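PDB 4PY3: bartonella effector protein (Bep) substrate of VirB T4SS from Bartonella sp. 1-1C, which probably transfers AMP from ATP to threonine or tyrosine residues of target proteins through its N-terminal Fic domain, the part present here. Local coordinates for residues Lys118-Leu123 with Arg164-Lys169. Residues are numbered along the deposited sequence; the frame is centred on the assembly and turned at random.
Sequences KKFDQL and RVFFEK
Phe-120 reaches across from helix 113-126 to meet Phe-166 and Phe-167 of helix 159-173, and three phenyl rings carry the whole contact. In the Phe-120/Phe-166 pair the two side chains approach from opposite directions, each having CG anti to its own backbone nitrogen (chi1 179° and -176°), a setting that extends the rings into the gap between the helices. The outer ring atoms meet: CE2 of Phe-120 lies 3.9 Å from CZ of Phe-166, and CZ of Phe-120 is equally near CE1 of Phe-166. Centroids 5.8 Å apart and planes inclined at 51° make this an oblique aromatic pair, neither stacked nor T-shaped.

The second apolar touch is looser, with CE1 of Phe-167 standing 4.4 Å from CZ of Phe-120. Both partners lie near the plane of the Phe-120 ring, at its edge. Phenylalanine suits these positions, being long enough for two of them, one from each helix, to bridge the gap, and having no polar side-chain atom to satisfy in the interior.

Other helices fill in around the rings. Helix 135-152 supplies Phe-148 and Leu-149 to Phe-120, and its Phe-146 meets Phe-167 edge-to-face; helix 59-70 packs Leu-62 and Ile-65 on Phe-166. Asp-121, at the side of the contact, hydrogen-bonds through OD2 to OG of Ser-59.

With only 98 Å² buried and no directional bonds between the segments, the rings are also held by their surroundings: Leu-149 touches both Phe-120 and Phe-167, joining the two helices of the Fic domain through a shared hydrophobic core of aromatic and aliphatic side chains.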
loop_
_atom_site.group_PDB
_atom_site.type_symbol
_atom_site.label_atom_id
_atom_site.label_comp_id
_atom_site.label_asym_id
_atom_site.label_seq_id
_atom_site.Cartn_x
_atom_site.Cartn_y
_atom_site.Cartn_z
ATOM N N LYS A 118 -4.123 10.043 -9.189
ATOM C CA LYS A 118 -4.831 10.212 -10.449
ATOM C C LYS A 118 -3.988 9.669 -11.605
ATOM O O LYS A 118 -4.494 8.925 -12.441
ATOM C CB LYS A 118 -5.192 11.676 -10.689
ATOM N N LYS A 119 -2.701 10.009 -11.637
ATOM C CA LYS A 119 -1.805 9.509 -12.684
ATOM C C LYS A 119 -1.717 7.979 -12.651
ATOM O O LYS A 119 -1.739 7.318 -13.690
ATOM C CB LYS A 119 -0.415 10.132 -12.536
ATOM N N PHE A 120 -1.633 7.435 -11.441
ATOM C CA PHE A 120 -1.674 5.993 -11.205
ATOM C C PHE A 120 -2.938 5.355 -11.780
ATOM O O PHE A 120 -2.867 4.337 -12.467
ATOM C CB PHE A 120 -1.582 5.737 -9.698
ATOM C CG PHE A 120 -1.647 4.291 -9.310
ATOM C CD1 PHE A 120 -0.533 3.479 -9.433
ATOM C CD2 PHE A 120 -2.815 3.745 -8.800
ATOM C CE1 PHE A 120 -0.582 2.141 -9.071
ATOM C CE2 PHE A 120 -2.872 2.409 -8.432
ATOM C CZ PHE A 120 -1.752 1.607 -8.561
ATOM N N ASP A 121 -4.087 5.957 -11.484
ATOM C CA ASP A 121 -5.372 5.491 -12.022
ATOM C C ASP A 121 -5.412 5.531 -13.564
ATOM O O ASP A 121 -5.911 4.600 -14.200
ATOM C CB ASP A 121 -6.538 6.322 -11.464
ATOM C CG ASP A 121 -6.694 6.197 -9.942
ATOM O OD1 ASP A 121 -6.057 5.307 -9.332
ATOM O OD2 ASP A 121 -7.454 6.998 -9.352
ATOM N N GLN A 122 -4.892 6.610 -14.145
ATOM C CA GLN A 122 -4.863 6.782 -15.606
ATOM C C GLN A 122 -4.002 5.743 -16.304
ATOM O O GLN A 122 -4.387 5.204 -17.337
ATOM C CB GLN A 122 -4.385 8.195 -15.989
ATOM C CG GLN A 122 -5.448 9.267 -15.812
ATOM C CD GLN A 122 -4.856 10.679 -15.730
ATOM O OE1 GLN A 122 -3.629 10.879 -15.828
ATOM N NE2 GLN A 122 -5.725 11.667 -15.544
ATOM N N LEU A 123 -2.827 5.474 -15.752
ATOM C CA LEU A 123 -1.952 4.443 -16.289
ATOM C C LEU A 123 -2.609 3.077 -16.354
ATOM O O LEU A 123 -2.536 2.395 -17.377
ATOM C CB LEU A 123 -0.714 4.354 -15.429
ATOM N N ARG A 164 -0.012 -4.551 -1.439
ATOM C CA ARG A 164 0.145 -5.968 -1.787
ATOM C C ARG A 164 -1.182 -6.629 -2.123
ATOM O O ARG A 164 -1.285 -7.341 -3.131
ATOM C CB ARG A 164 0.816 -6.746 -0.672
ATOM C CG ARG A 164 2.246 -6.320 -0.469
ATOM C CD ARG A 164 2.848 -7.035 0.711
ATOM N NE ARG A 164 4.088 -6.354 1.092
ATOM C CZ ARG A 164 4.986 -6.816 1.952
ATOM N NH1 ARG A 164 4.825 -8.009 2.514
ATOM N NH2 ARG A 164 6.058 -6.087 2.235
ATOM N N VAL A 165 -2.207 -6.393 -1.304
ATOM C CA VAL A 165 -3.515 -6.968 -1.606
ATOM C C VAL A 165 -4.021 -6.446 -2.953
ATOM O O VAL A 165 -4.582 -7.194 -3.738
ATOM C CB VAL A 165 -4.543 -6.693 -0.496
ATOM C CG1 VAL A 165 -5.949 -7.080 -0.936
ATOM C CG2 VAL A 165 -4.175 -7.476 0.746
ATOM N N PHE A 166 -3.816 -5.159 -3.201
ATOM C CA PHE A 166 -4.244 -4.526 -4.439
ATOM C C PHE A 166 -3.594 -5.226 -5.644
ATOM O O PHE A 166 -4.276 -5.592 -6.596
ATOM C CB PHE A 166 -3.855 -3.050 -4.408
ATOM C CG PHE A 166 -4.317 -2.259 -5.599
ATOM C CD1 PHE A 166 -3.609 -2.306 -6.799
ATOM C CD2 PHE A 166 -5.428 -1.433 -5.515
ATOM C CE1 PHE A 166 -4.012 -1.560 -7.886
ATOM C CE2 PHE A 166 -5.840 -0.693 -6.607
ATOM C CZ PHE A 166 -5.132 -0.759 -7.800
ATOM N N PHE A 167 -2.280 -5.423 -5.588
ATOM C CA PHE A 167 -1.564 -6.050 -6.703
ATOM C C PHE A 167 -1.842 -7.530 -6.849
ATOM O O PHE A 167 -1.908 -8.022 -7.973
ATOM C CB PHE A 167 -0.065 -5.770 -6.642
ATOM C CG PHE A 167 0.301 -4.479 -7.298
ATOM C CD1 PHE A 167 0.026 -3.263 -6.669
ATOM C CD2 PHE A 167 0.872 -4.463 -8.563
ATOM C CE1 PHE A 167 0.346 -2.060 -7.284
ATOM C CE2 PHE A 167 1.190 -3.267 -9.183
ATOM C CZ PHE A 167 0.928 -2.064 -8.547
ATOM N N GLU A 168 -2.068 -8.238 -5.747
ATOM C CA GLU A 168 -2.502 -9.635 -5.845
ATOM C C GLU A 168 -3.856 -9.736 -6.554
ATOM O O GLU A 168 -4.049 -10.594 -7.419
ATOM C CB GLU A 168 -2.551 -10.307 -4.477
ATOM C CG GLU A 168 -1.177 -10.415 -3.823
ATOM C CD GLU A 168 -1.163 -11.293 -2.583
ATOM O OE1 GLU A 168 -2.223 -11.862 -2.242
ATOM O OE2 GLU A 168 -0.084 -11.426 -1.954
ATOM N N LYS A 169 -4.771 -8.832 -6.221
ATOM C CA LYS A 169 -6.081 -8.785 -6.881
ATOM C C LYS A 169 -5.969 -8.379 -8.351
ATOM O O LYS A 169 -6.713 -8.865 -9.195
ATOM C CB LYS A 169 -7.003 -7.805 -6.168
ATOM C CG LYS A 169 -7.315 -8.182 -4.732
ATOM C CD LYS A 169 -8.334 -9.295 -4.652
ATOM C CE LYS A 169 -8.567 -9.701 -3.209
ATOM N NZ LYS A 169 -9.216 -11.035 -3.135
#